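Beta-catenin homolog sys-1 (Caenorhabditis elegans, PDB 3C2G) acts as a transcription coregulator in the Wnt signalling asymmetry pathway, binding the TCF transcription factor POP-1 directly and activating or repressing its target genes. Local coordinates at residues 291-294 against 299-302; 340-345 against 377-382; 383-388 against 392-397; 438-443 against 466-471; 456-461 against 519-524. One frame throughout, in Å; residues are numbered along the deposited sequence.

Interaction 1: residues 291-294 against 299-302; sequences TVVQ and DLIR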
# COMPACT_ATOMS: atom_id res chain seq x y z
N THR A 291 -15.32 8.90 -7.00
CA THR A 291 -16.61 8.71 -7.67
C THR A 291 -17.09 7.26 -7.54
O THR A 291 -18.25 7.00 -7.23
CB THR A 291 -16.54 9.06 -9.17
OG1 THR A 291 -16.15 10.43 -9.32
CG2 THR A 291 -17.91 8.86 -9.88
N VAL A 292 -16.16 6.33 -7.77
CA VAL A 292 -16.44 4.91 -7.83
C VAL A 292 -16.78 4.35 -6.46
O VAL A 292 -17.67 3.52 -6.33
CB VAL A 292 -15.28 4.13 -8.50
CG1 VAL A 292 -15.36 2.62 -8.22
CG2 VAL A 292 -15.28 4.39 -10.02
N VAL A 293 -16.08 4.82 -5.42
CA VAL A 293 -16.34 4.32 -4.07
C VAL A 293 -17.62 4.86 -3.44
O VAL A 293 -17.87 4.61 -2.27
CB VAL A 293 -15.13 4.50 -3.11
CG1 VAL A 293 -13.91 3.79 -3.67
CG2 VAL A 293 -14.85 5.97 -2.82
N GLN A 294 -18.44 5.56 -4.21
CA GLN A 294 -19.81 5.86 -3.78
C GLN A 294 -20.68 4.59 -3.83
O GLN A 294 -21.74 4.57 -3.21
CB GLN A 294 -20.46 6.95 -4.65
CG GLN A 294 -19.76 8.31 -4.60
CD GLN A 294 -20.29 9.30 -5.65
OE1 GLN A 294 -20.76 10.39 -5.30
NE2 GLN A 294 -20.22 8.94 -6.93
N ASP A 299 -15.83 -4.41 -0.24
CA ASP A 299 -14.59 -4.85 -0.88
C ASP A 299 -14.14 -3.79 -1.85
O ASP A 299 -12.96 -3.46 -1.93
CB ASP A 299 -14.79 -6.20 -1.60
CG ASP A 299 -14.84 -7.38 -0.64
OD1 ASP A 299 -14.24 -7.30 0.46
OD2 ASP A 299 -15.48 -8.41 -0.98
N LEU A 300 -15.09 -3.25 -2.59
CA LEU A 300 -14.83 -2.22 -3.56
C LEU A 300 -14.31 -0.97 -2.82
O LEU A 300 -13.30 -0.39 -3.22
CB LEU A 300 -16.10 -1.94 -4.38
CG LEU A 300 -16.02 -0.98 -5.57
CD1 LEU A 300 -17.30 -1.03 -6.36
CD2 LEU A 300 -15.81 0.44 -5.08
N ILE A 301 -14.99 -0.57 -1.75
CA ILE A 301 -14.55 0.58 -0.97
C ILE A 301 -13.15 0.37 -0.37
O ILE A 301 -12.29 1.25 -0.49
CB ILE A 301 -15.61 1.00 0.10
CG1 ILE A 301 -16.88 1.50 -0.60
CG2 ILE A 301 -15.04 2.09 1.04
CD1 ILE A 301 -18.13 1.44 0.24
N ARG A 302 -12.92 -0.78 0.25
CA ARG A 302 -11.58 -1.11 0.76
C ARG A 302 -10.49 -0.97 -0.29
O ARG A 302 -9.40 -0.47 -0.01
CB ARG A 302 -11.52 -2.52 1.37
CG ARG A 302 -11.86 -2.58 2.84
CD ARG A 302 -11.45 -3.92 3.46
NE ARG A 302 -12.37 -4.99 3.09
CZ ARG A 302 -13.54 -5.24 3.69
NH1 ARG A 302 -13.94 -4.48 4.71
NH2 ARG A 302 -14.31 -6.24 3.28
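Leu-300, near the start of helix 298-311, pushes one methyl into the end of helix 285-292, and the contact is mostly apolar packing around that methyl. CD2 of Leu-300 lies 3.8 Å from CG1 of Val-292, the two side chains crossing at about a right angle, and 4.1 Å from CG1 of Val-293. The leucine reaches this spot because its CG stands opposite the backbone N (chi1 -174°), which carries the branch toward the preceding helix.

A second set of contacts is between side chain and backbone. CD2 of Leu-300 also rests 3.8 Å from the carbonyl O of Val-292, and CG1 of Ile-301 comes within 3.7 Å of the carbonyl O of Val-293, the first residue to leave helical geometry. Neither a hydrogen bond nor a salt bridge joins the two segments.

Hydrogen bonding stays local: NE2 of Gln-294 folds back onto a lone pair of Thr-291 O at 2.8 Å, and Arg-302 NH2 forms a salt bridge with Asp-299 OD1. Met-232 and Ile-260 extend the buried layer around Val-292. A short helix, a five-residue connection and a longer helix packed back against its end are consistent with the armadillo repeat fold.

Interaction 2: residues 340-345 against 377-382; sequences EVIYSG and SKYPRL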
# COMPACT_ATOMS: atom_id res chain seq x y z
N GLU A 340 -9.90 -0.78 8.26
CA GLU A 340 -9.03 -0.68 7.09
C GLU A 340 -9.35 0.59 6.32
O GLU A 340 -8.47 1.26 5.81
CB GLU A 340 -9.18 -1.90 6.17
CG GLU A 340 -8.51 -3.16 6.69
CD GLU A 340 -7.01 -3.02 6.89
OE1 GLU A 340 -6.34 -2.35 6.06
OE2 GLU A 340 -6.49 -3.58 7.89
N VAL A 341 -10.64 0.91 6.24
CA VAL A 341 -11.07 2.11 5.55
C VAL A 341 -10.63 3.35 6.35
O VAL A 341 -10.14 4.31 5.77
CB VAL A 341 -12.60 2.08 5.28
CG1 VAL A 341 -13.08 3.37 4.71
CG2 VAL A 341 -12.94 0.96 4.31
N ILE A 342 -10.78 3.30 7.68
CA ILE A 342 -10.35 4.40 8.54
C ILE A 342 -8.85 4.60 8.39
O ILE A 342 -8.37 5.74 8.30
CB ILE A 342 -10.67 4.16 10.04
CG1 ILE A 342 -12.17 3.88 10.28
CG2 ILE A 342 -10.21 5.33 10.88
CD1 ILE A 342 -13.11 4.82 9.60
N TYR A 343 -8.13 3.49 8.35
CA TYR A 343 -6.69 3.53 8.21
C TYR A 343 -6.29 4.21 6.92
O TYR A 343 -5.45 5.11 6.94
CB TYR A 343 -6.11 2.13 8.27
CG TYR A 343 -4.66 2.07 7.87
CD1 TYR A 343 -3.66 2.62 8.71
CD2 TYR A 343 -4.27 1.46 6.67
CE1 TYR A 343 -2.32 2.56 8.36
CE2 TYR A 343 -2.92 1.39 6.30
CZ TYR A 343 -1.95 1.95 7.15
OH TYR A 343 -0.61 1.89 6.80
N SER A 344 -6.90 3.80 5.81
CA SER A 344 -6.58 4.35 4.49
C SER A 344 -6.95 5.82 4.38
O SER A 344 -6.16 6.62 3.89
CB SER A 344 -7.29 3.57 3.39
OG SER A 344 -7.01 2.18 3.47
N GLY A 345 -8.16 6.16 4.84
CA GLY A 345 -8.67 7.52 4.75
C GLY A 345 -7.86 8.51 5.56
O GLY A 345 -7.51 9.58 5.06
N SER A 377 -10.81 9.15 19.80
CA SER A 377 -11.63 8.89 21.00
C SER A 377 -12.41 7.58 21.02
O SER A 377 -12.77 7.10 22.09
CB SER A 377 -12.63 10.02 21.22
OG SER A 377 -11.97 11.22 21.49
N LYS A 378 -12.69 7.03 19.84
CA LYS A 378 -13.55 5.86 19.73
C LYS A 378 -12.86 4.55 20.13
O LYS A 378 -13.53 3.57 20.41
CB LYS A 378 -14.14 5.75 18.32
CG LYS A 378 -13.16 5.23 17.28
CD LYS A 378 -13.58 5.58 15.86
CE LYS A 378 -14.23 4.39 15.15
NZ LYS A 378 -14.66 4.80 13.79
N TYR A 379 -11.53 4.55 20.17
CA TYR A 379 -10.78 3.32 20.45
C TYR A 379 -10.43 3.15 21.91
O TYR A 379 -10.17 4.14 22.60
CB TYR A 379 -9.51 3.23 19.60
CG TYR A 379 -9.79 3.15 18.13
CD1 TYR A 379 -10.32 2.00 17.57
CD2 TYR A 379 -9.53 4.24 17.29
CE1 TYR A 379 -10.60 1.92 16.21
CE2 TYR A 379 -9.81 4.18 15.94
CZ TYR A 379 -10.33 3.02 15.41
OH TYR A 379 -10.60 2.95 14.07
N PRO A 380 -10.39 1.89 22.38
CA PRO A 380 -9.95 1.65 23.75
C PRO A 380 -8.45 1.90 23.86
O PRO A 380 -7.80 2.17 22.85
CB PRO A 380 -10.27 0.17 23.96
CG PRO A 380 -10.22 -0.43 22.61
CD PRO A 380 -10.71 0.64 21.67
N ARG A 381 -7.93 1.81 25.07
CA ARG A 381 -6.50 1.89 25.29
C ARG A 381 -5.84 0.72 24.57
O ARG A 381 -6.44 -0.34 24.42
CB ARG A 381 -6.18 1.83 26.78
CG ARG A 381 -6.83 2.91 27.64
CD ARG A 381 -6.29 2.84 29.07
NE ARG A 381 -6.22 1.46 29.57
CZ ARG A 381 -7.16 0.88 30.31
NH1 ARG A 381 -7.01 -0.38 30.70
NH2 ARG A 381 -8.26 1.55 30.66
N LEU A 382 -4.61 0.92 24.12
CA LEU A 382 -3.89 -0.12 23.39
C LEU A 382 -3.70 -1.39 24.21
O LEU A 382 -3.67 -2.49 23.66
CB LEU A 382 -2.54 0.40 22.89
CG LEU A 382 -2.58 1.57 21.90
CD1 LEU A 382 -1.17 2.11 21.69
CD2 LEU A 382 -3.23 1.18 20.57
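The CG2 methyl of Ile-342 lies beside the hydroxyl of Tyr-379, the tyrosine reaching in from the loop after helix 368-377 toward helix 339-352. CG2 of Ile-342 and OH of Tyr-379 are 4.0 Å apart, and the side chains slide past each other in opposite directions. The nearest CA atoms, those of Ile-342 and Lys-378, are 11.7 Å apart, and the gap is spanned mainly by the tyrosine and lysine side chains. A connecting loop between helices of the armadillo domain thus packs on helix 339-352.

The isoleucine places its two branches differently. CG2 is anti to the backbone N and faces the tyrosine hydroxyl, while CG1 lies beside the N (chi1 -56°) and comes within 4.4 Å of NZ of Lys-378, a loose approach. Tyr-379 has CG opposite its own carbonyl carbon, and the ring extends from there toward the helix. Lys-378 runs alongside, its CG 3.7 Å above the ring plane and over the rim of one face.

Within the helix, Ser-344 turns OG back to Glu-340 O at 2.9 Å. That carbonyl also takes the Ser-344 N-H, and the two donors arrive from opposite faces of its plane.

The phenol's polar partner is Asp-339, one residue ahead of the segment, whose OD1 is hydrogen-bonded to the hydroxyl; Val-394 and Ile-397 of helix 388-409 pack on the same tyrosine. The chemistry is divided: the hydroxyl meets the isoleucine by van der Waals contact, while its hydrogen bond to Asp-339 ties the loop to the beginning of helix 339-352.

Interaction 3: residues 383-388 against 392-397; sequences DELTDA and NRVCEI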
# COMPACT_ATOMS: atom_id res chain seq x y z
N ASP A 383 -3.59 -1.24 25.53
CA ASP A 383 -3.46 -2.40 26.43
C ASP A 383 -4.72 -3.27 26.49
O ASP A 383 -4.66 -4.42 26.89
CB ASP A 383 -2.93 -2.00 27.83
CG ASP A 383 -3.73 -0.87 28.49
OD1 ASP A 383 -4.85 -0.55 28.03
OD2 ASP A 383 -3.22 -0.28 29.48
N GLU A 384 -5.86 -2.72 26.07
CA GLU A 384 -7.13 -3.47 26.06
C GLU A 384 -7.42 -4.18 24.73
O GLU A 384 -8.55 -4.59 24.50
CB GLU A 384 -8.30 -2.55 26.40
CG GLU A 384 -8.29 -1.95 27.78
CD GLU A 384 -9.57 -1.18 28.07
OE1 GLU A 384 -9.54 0.07 28.03
OE2 GLU A 384 -10.60 -1.83 28.33
N LEU A 385 -6.42 -4.31 23.87
CA LEU A 385 -6.61 -4.99 22.59
C LEU A 385 -5.74 -6.23 22.50
O LEU A 385 -4.51 -6.15 22.56
CB LEU A 385 -6.32 -4.05 21.41
CG LEU A 385 -7.25 -2.85 21.21
CD1 LEU A 385 -6.60 -1.81 20.31
CD2 LEU A 385 -8.62 -3.25 20.67
N THR A 386 -6.38 -7.39 22.33
CA THR A 386 -5.71 -8.68 22.47
C THR A 386 -5.02 -9.16 21.19
O THR A 386 -3.85 -9.56 21.23
CB THR A 386 -6.66 -9.79 23.02
OG1 THR A 386 -7.87 -9.82 22.25
CG2 THR A 386 -7.00 -9.52 24.49
N ASP A 387 -5.73 -9.12 20.07
CA ASP A 387 -5.16 -9.52 18.79
C ASP A 387 -4.13 -8.50 18.32
O ASP A 387 -4.41 -7.30 18.27
CB ASP A 387 -6.23 -9.76 17.72
CG ASP A 387 -7.42 -8.81 17.84
OD1 ASP A 387 -7.69 -8.29 18.96
OD2 ASP A 387 -8.12 -8.62 16.82
N ALA A 388 -2.94 -8.99 17.99
CA ALA A 388 -1.83 -8.15 17.55
C ALA A 388 -2.10 -7.39 16.24
O ALA A 388 -1.71 -6.23 16.13
CB ALA A 388 -0.54 -8.98 17.44
N ASN A 392 -2.09 -3.20 16.21
CA ASN A 392 -1.21 -2.42 15.35
C ASN A 392 -1.99 -1.45 14.43
O ASN A 392 -1.52 -0.36 14.14
CB ASN A 392 -0.26 -3.30 14.55
CG ASN A 392 0.93 -2.52 14.00
OD1 ASN A 392 1.82 -2.11 14.75
ND2 ASN A 392 0.95 -2.31 12.70
N ARG A 393 -3.19 -1.85 14.01
CA ARG A 393 -4.00 -1.01 13.13
C ARG A 393 -4.48 0.26 13.84
O ARG A 393 -4.35 1.37 13.30
CB ARG A 393 -5.19 -1.80 12.56
CG ARG A 393 -5.50 -1.51 11.09
CD ARG A 393 -4.26 -1.83 10.25
NE ARG A 393 -4.46 -1.80 8.80
CZ ARG A 393 -3.48 -1.94 7.90
NH1 ARG A 393 -2.22 -2.11 8.30
NH2 ARG A 393 -3.76 -1.90 6.61
N VAL A 394 -5.02 0.09 15.03
CA VAL A 394 -5.51 1.19 15.84
C VAL A 394 -4.36 2.16 16.09
O VAL A 394 -4.52 3.38 16.07
CB VAL A 394 -6.08 0.68 17.17
CG1 VAL A 394 -6.39 1.84 18.13
CG2 VAL A 394 -7.34 -0.15 16.92
N CYS A 395 -3.19 1.59 16.28
CA CYS A 395 -1.99 2.31 16.57
C CYS A 395 -1.58 3.18 15.38
O CYS A 395 -1.31 4.37 15.55
CB CYS A 395 -0.91 1.29 16.92
SG CYS A 395 0.66 1.95 17.36
N GLU A 396 -1.55 2.60 14.19
CA GLU A 396 -1.32 3.33 12.95
C GLU A 396 -2.43 4.36 12.63
O GLU A 396 -2.17 5.40 12.03
CB GLU A 396 -1.17 2.34 11.80
CG GLU A 396 0.14 1.53 11.79
CD GLU A 396 0.08 0.28 10.90
OE1 GLU A 396 -1.01 -0.33 10.79
OE2 GLU A 396 1.12 -0.10 10.32
N ILE A 397 -3.65 4.06 13.04
CA ILE A 397 -4.76 5.00 12.86
C ILE A 397 -4.59 6.28 13.69
O ILE A 397 -4.66 7.40 13.16
CB ILE A 397 -6.14 4.33 13.13
CG1 ILE A 397 -6.45 3.31 12.03
CG2 ILE A 397 -7.23 5.40 13.22
CD1 ILE A 397 -7.72 2.54 12.22
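Leu-385 lays its CD1 methyl against Val-394, 3.8 Å from CG2 and 4.0 Å from CB. The two side chains pass at a slant, the leucine coming from the loop and the valine from the flank of helix 388-409. On the valine, which is buried, it is the branch beside the backbone N, CG2, that takes the contact; CG1 points the other way round CB, opposite that N (chi1 171°).

The loop joins helix 368-377 to helix 388-409 in the armadillo domain, and here it folds back along the helix it leads into. The helix announces itself in the second contact: Asn-392 N donates to Ala-388 O at 3.1 Å with an N-H...O angle of 164°, an ordinary first-turn bond, and CB of Asn-392 sits 3.6 Å from the same oxygen. Beyond CB the asparagine turns away from the loop, and its OD1 accepts from Gly-456 N.

On the flank facing helix 339-352, Arg-393 NH1 makes a weak, bent bond to Glu-396 OE1 within a salt bridge at 3.3 Å. The other terminal nitrogen of this guanidinium, NH2, is paired with Glu-340 of helix 339-352.

Interaction 4: residues 438-443 against 466-471; sequences DILKKL and RSFILL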
# COMPACT_ATOMS: atom_id res chain seq x y z
N ASP A 438 -10.47 13.81 28.53
CA ASP A 438 -10.62 12.45 28.04
C ASP A 438 -9.56 12.07 27.00
O ASP A 438 -8.97 11.00 27.10
CB ASP A 438 -12.03 12.21 27.50
CG ASP A 438 -12.39 10.73 27.43
OD1 ASP A 438 -11.66 9.87 28.00
OD2 ASP A 438 -13.43 10.42 26.80
N ILE A 439 -9.30 12.94 26.02
CA ILE A 439 -8.31 12.63 25.01
C ILE A 439 -6.87 12.74 25.54
O ILE A 439 -5.98 11.96 25.14
CB ILE A 439 -8.52 13.42 23.69
CG1 ILE A 439 -7.87 12.66 22.52
CG2 ILE A 439 -8.00 14.85 23.81
CD1 ILE A 439 -8.31 13.12 21.17
N LEU A 440 -6.64 13.67 26.46
CA LEU A 440 -5.34 13.74 27.14
C LEU A 440 -5.03 12.43 27.86
O LEU A 440 -3.92 11.92 27.76
CB LEU A 440 -5.28 14.90 28.14
CG LEU A 440 -5.05 16.31 27.57
CD1 LEU A 440 -4.97 17.31 28.70
CD2 LEU A 440 -3.80 16.41 26.70
N LYS A 441 -6.02 11.90 28.57
CA LYS A 441 -5.83 10.65 29.28
C LYS A 441 -5.46 9.53 28.32
O LYS A 441 -4.50 8.80 28.57
CB LYS A 441 -7.07 10.28 30.10
CG LYS A 441 -7.17 10.97 31.45
CD LYS A 441 -8.46 10.55 32.16
CE LYS A 441 -8.81 11.49 33.30
NZ LYS A 441 -9.42 10.77 34.47
N LYS A 442 -6.20 9.42 27.21
CA LYS A 442 -5.97 8.39 26.21
C LYS A 442 -4.61 8.55 25.53
O LYS A 442 -3.90 7.55 25.30
CB LYS A 442 -7.10 8.38 25.18
CG LYS A 442 -8.41 7.91 25.79
CD LYS A 442 -9.56 7.85 24.79
CE LYS A 442 -10.65 6.94 25.35
NZ LYS A 442 -11.70 6.62 24.35
N LEU A 443 -4.23 9.79 25.24
CA LEU A 443 -2.96 10.06 24.61
C LEU A 443 -1.81 9.77 25.53
O LEU A 443 -0.78 9.25 25.10
CB LEU A 443 -2.87 11.49 24.07
CG LEU A 443 -3.71 11.80 22.83
CD1 LEU A 443 -3.34 13.16 22.28
CD2 LEU A 443 -3.58 10.73 21.74
N ARG A 466 5.29 15.12 19.68
CA ARG A 466 5.24 16.23 18.76
C ARG A 466 3.91 16.98 18.87
O ARG A 466 3.88 18.21 18.91
CB ARG A 466 5.47 15.74 17.33
CG ARG A 466 6.46 16.59 16.56
CD ARG A 466 5.78 17.67 15.79
NE ARG A 466 6.65 18.83 15.61
CZ ARG A 466 7.05 19.28 14.43
NH1 ARG A 466 6.65 18.66 13.32
NH2 ARG A 466 7.82 20.36 14.36
N SER A 467 2.81 16.24 18.94
CA SER A 467 1.50 16.84 19.12
C SER A 467 1.43 17.76 20.35
O SER A 467 0.90 18.86 20.26
CB SER A 467 0.41 15.76 19.18
OG SER A 467 0.13 15.30 17.87
N PHE A 468 1.96 17.29 21.47
CA PHE A 468 1.99 18.06 22.70
C PHE A 468 2.87 19.29 22.56
O PHE A 468 2.48 20.37 22.98
CB PHE A 468 2.46 17.20 23.88
CG PHE A 468 1.42 16.26 24.39
CD1 PHE A 468 0.19 16.74 24.83
CD2 PHE A 468 1.66 14.89 24.45
CE1 PHE A 468 -0.79 15.85 25.30
CE2 PHE A 468 0.67 14.00 24.92
CZ PHE A 468 -0.54 14.48 25.34
N ILE A 469 4.04 19.11 21.95
CA ILE A 469 4.91 20.23 21.64
C ILE A 469 4.13 21.32 20.90
O ILE A 469 4.10 22.46 21.34
CB ILE A 469 6.13 19.78 20.82
CG1 ILE A 469 7.08 18.96 21.69
CG2 ILE A 469 6.87 20.99 20.24
CD1 ILE A 469 8.10 18.15 20.90
N LEU A 470 3.50 20.96 19.79
CA LEU A 470 2.79 21.94 18.97
C LEU A 470 1.55 22.53 19.64
O LEU A 470 1.30 23.74 19.53
CB LEU A 470 2.43 21.35 17.62
CG LEU A 470 3.61 20.90 16.76
CD1 LEU A 470 3.12 20.27 15.44
CD2 LEU A 470 4.59 22.05 16.50
N LEU A 471 0.76 21.70 20.31
CA LEU A 471 -0.40 22.19 21.04
C LEU A 471 -0.00 23.24 22.07
O LEU A 471 -0.63 24.29 22.16
CB LEU A 471 -1.16 21.05 21.72
CG LEU A 471 -2.11 20.27 20.81
CD1 LEU A 471 -2.54 18.98 21.49
CD2 LEU A 471 -3.32 21.10 20.38
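Phe-468 reaches from helix 457-472 to helix 437-448 and meets Leu-440 and Leu-443 with the far end of its ring. Its CB stays with its own helix, and CG lies beside the backbone N, opposite the carbonyl carbon (chi1 -76°). The CA atoms of Phe-468 and Leu-440 are 9.6 Å apart, and the ring spans most of that. CG and CD2 meet nothing of residues 438-443, CD1 merely skirts Leu-440 CD2, and close contact begins at CE1, with CD2 of Leu-440 3.4 Å away.

That methyl approaches in the plane of the ring, at its edge, and the two side chains pass at an angle to one another. CE2 comes loosely near Leu-443 CB. At the tip, CZ is shared: Leu-440 CD2 lies 4.0 Å away, and Leu-443 CB is at the same distance from CZ.

Apolar side chains from neighbouring helices, packed like this, make up the core of the armadillo superhelix, and here all three touching residues are buried. Leu-440 and Leu-443 are three residues apart on one helix, close enough together to receive the same ring. Leu-528 of helix 515-535 also packs on Phe-468. Just ahead of the phenylalanine, Ser-467 OG is hydrogen-bonded to Asn-406 OD1, linking this helix to helix 388-409.

Interaction 5: residues 456-461 against 519-524; sequences GLLELR and QQLVER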
# COMPACT_ATOMS: atom_id res chain seq x y z
N GLY A 456 4.12 -0.50 15.31
CA GLY A 456 3.84 0.93 15.14
C GLY A 456 4.05 1.81 16.37
O GLY A 456 4.12 3.04 16.24
N LEU A 457 4.17 1.19 17.54
CA LEU A 457 4.22 1.91 18.81
C LEU A 457 5.29 3.01 18.90
O LEU A 457 5.03 4.11 19.42
CB LEU A 457 4.37 0.92 19.97
CG LEU A 457 4.03 1.41 21.38
CD1 LEU A 457 2.64 2.02 21.46
CD2 LEU A 457 4.17 0.25 22.36
N LEU A 458 6.48 2.73 18.39
CA LEU A 458 7.58 3.68 18.46
C LEU A 458 7.26 4.99 17.74
O LEU A 458 7.49 6.08 18.27
CB LEU A 458 8.86 3.06 17.88
CG LEU A 458 10.09 3.96 17.75
CD1 LEU A 458 10.49 4.59 19.12
CD2 LEU A 458 11.25 3.20 17.13
N GLU A 459 6.71 4.86 16.54
CA GLU A 459 6.41 5.99 15.69
C GLU A 459 5.21 6.75 16.26
O GLU A 459 5.13 7.97 16.12
CB GLU A 459 6.13 5.53 14.26
CG GLU A 459 6.03 6.67 13.23
CD GLU A 459 5.85 6.20 11.79
OE1 GLU A 459 6.37 5.11 11.42
OE2 GLU A 459 5.19 6.93 11.02
N LEU A 460 4.30 6.02 16.89
CA LEU A 460 3.17 6.62 17.57
C LEU A 460 3.60 7.51 18.75
O LEU A 460 3.10 8.62 18.91
CB LEU A 460 2.18 5.56 18.07
CG LEU A 460 1.00 6.11 18.90
CD1 LEU A 460 0.14 7.10 18.10
CD2 LEU A 460 0.14 4.99 19.44
N ARG A 461 4.52 7.02 19.58
CA ARG A 461 4.95 7.74 20.77
C ARG A 461 5.77 8.96 20.39
O ARG A 461 5.70 9.99 21.03
CB ARG A 461 5.73 6.81 21.71
CG ARG A 461 4.85 5.71 22.26
CD ARG A 461 5.55 4.76 23.21
NE ARG A 461 4.51 4.07 23.96
CZ ARG A 461 4.71 3.09 24.83
NH1 ARG A 461 5.94 2.64 25.08
NH2 ARG A 461 3.67 2.55 25.45
N GLN A 519 16.07 8.24 18.01
CA GLN A 519 16.72 9.51 18.20
C GLN A 519 15.69 10.66 18.22
O GLN A 519 15.79 11.53 19.08
CB GLN A 519 17.80 9.73 17.14
CG GLN A 519 18.54 11.08 17.25
CD GLN A 519 19.22 11.30 18.60
OE1 GLN A 519 19.64 10.34 19.26
NE2 GLN A 519 19.34 12.56 19.00
N GLN A 520 14.71 10.65 17.32
CA GLN A 520 13.73 11.75 17.28
C GLN A 520 12.80 11.77 18.50
O GLN A 520 12.34 12.83 18.89
CB GLN A 520 12.97 11.85 15.95
CG GLN A 520 11.78 10.91 15.79
CD GLN A 520 10.86 11.25 14.59
OE1 GLN A 520 11.15 12.13 13.78
NE2 GLN A 520 9.74 10.52 14.49
N LEU A 521 12.54 10.61 19.09
CA LEU A 521 11.72 10.52 20.30
C LEU A 521 12.45 11.13 21.48
O LEU A 521 11.84 11.81 22.31
CB LEU A 521 11.37 9.06 20.61
CG LEU A 521 10.38 8.82 21.76
CD1 LEU A 521 9.55 7.61 21.49
CD2 LEU A 521 11.09 8.69 23.10
N VAL A 522 13.75 10.86 21.55
CA VAL A 522 14.61 11.38 22.60
C VAL A 522 14.64 12.90 22.55
O VAL A 522 14.44 13.56 23.59
CB VAL A 522 16.03 10.78 22.47
CG1 VAL A 522 17.03 11.56 23.30
CG2 VAL A 522 16.02 9.32 22.89
N GLU A 523 14.85 13.45 21.35
CA GLU A 523 14.93 14.89 21.13
C GLU A 523 13.62 15.57 21.47
O GLU A 523 13.60 16.61 22.14
CB GLU A 523 15.31 15.20 19.68
CG GLU A 523 16.73 14.78 19.30
CD GLU A 523 17.07 15.04 17.83
OE1 GLU A 523 17.79 14.20 17.24
OE2 GLU A 523 16.62 16.08 17.27
N ARG A 524 12.52 14.96 21.04
CA ARG A 524 11.21 15.51 21.30
C ARG A 524 10.88 15.49 22.79
O ARG A 524 10.18 16.36 23.26
CB ARG A 524 10.13 14.79 20.47
CG ARG A 524 10.16 15.21 19.03
CD ARG A 524 9.30 14.35 18.15
NE ARG A 524 9.36 14.83 16.77
CZ ARG A 524 8.60 14.36 15.79
NH1 ARG A 524 7.71 13.41 16.05
NH2 ARG A 524 8.70 14.85 14.57
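This is a small apolar helix-to-helix contact in the C-terminal half of the armadillo domain, where Leu-521 of helix 515-535 packs against the first turns of helix 457-472. One methyl does the work: CD1 of Leu-521 lies 4.0 Å from CD1 of Leu-458 and 3.9 Å from CB of Arg-461. The leucines pass obliquely. Leu-458 and Arg-461 are three residues apart, so they offer neighbouring surfaces on one side of their helix, and Leu-521, with CG anti to the backbone N (chi1 -174°), points its branch between them. The CA atoms of Arg-461 and Leu-521 are 7.3 Å apart.

From CG to NE the Arg-461 chain is extended and leads away from helix 515-535; NE donates to Cys-446 O and NH2 to Cys-449 O, and Trp-504 forms a cation-pi interaction with the same arginine. CD2 of Leu-457 sits over the centre of one guanidinium face, 3.8 Å above the plane.

The two helices also meet through a polar group, Arg-524 NH1 donating to Ser-462 O. Away from helix 515-535, Glu-459 OE2 pairs with a basic side chain of the bound POP-1 peptide. The chemistry implies that Arg-461 is used twice, its CB for packing and its guanidinium for the end of helix 437-448 and the loop after it, while the Glu-459 carboxylate serves the ligand.

Overall arrangement
Interactions 1 to 3 follow one another along the chain, whereas the segments of 4 and 5 alternate; neighbouring contacts touch through side chains. Interactions 1 and 2, centres about 19 Å apart, touch where Ile-301 and Arg-302 pack on Val-341. Interactions 2 and 3, about 9 Å between centres, join through Glu-340 and Arg-393, with Tyr-343 packed on the arginine. Interactions 3 and 5, centres about 17 Å apart, meet where Cys-395 packs on Gly-456 and Leu-460. Lys-442 NZ bonds Ser-377 O, tying interaction 4 to interaction 2. Interactions 4 and 5 share helix 457-472, centres about 14 Å apart. The POP-1 peptide is reached from interactions 2 and 5, through Tyr-343 and Glu-459.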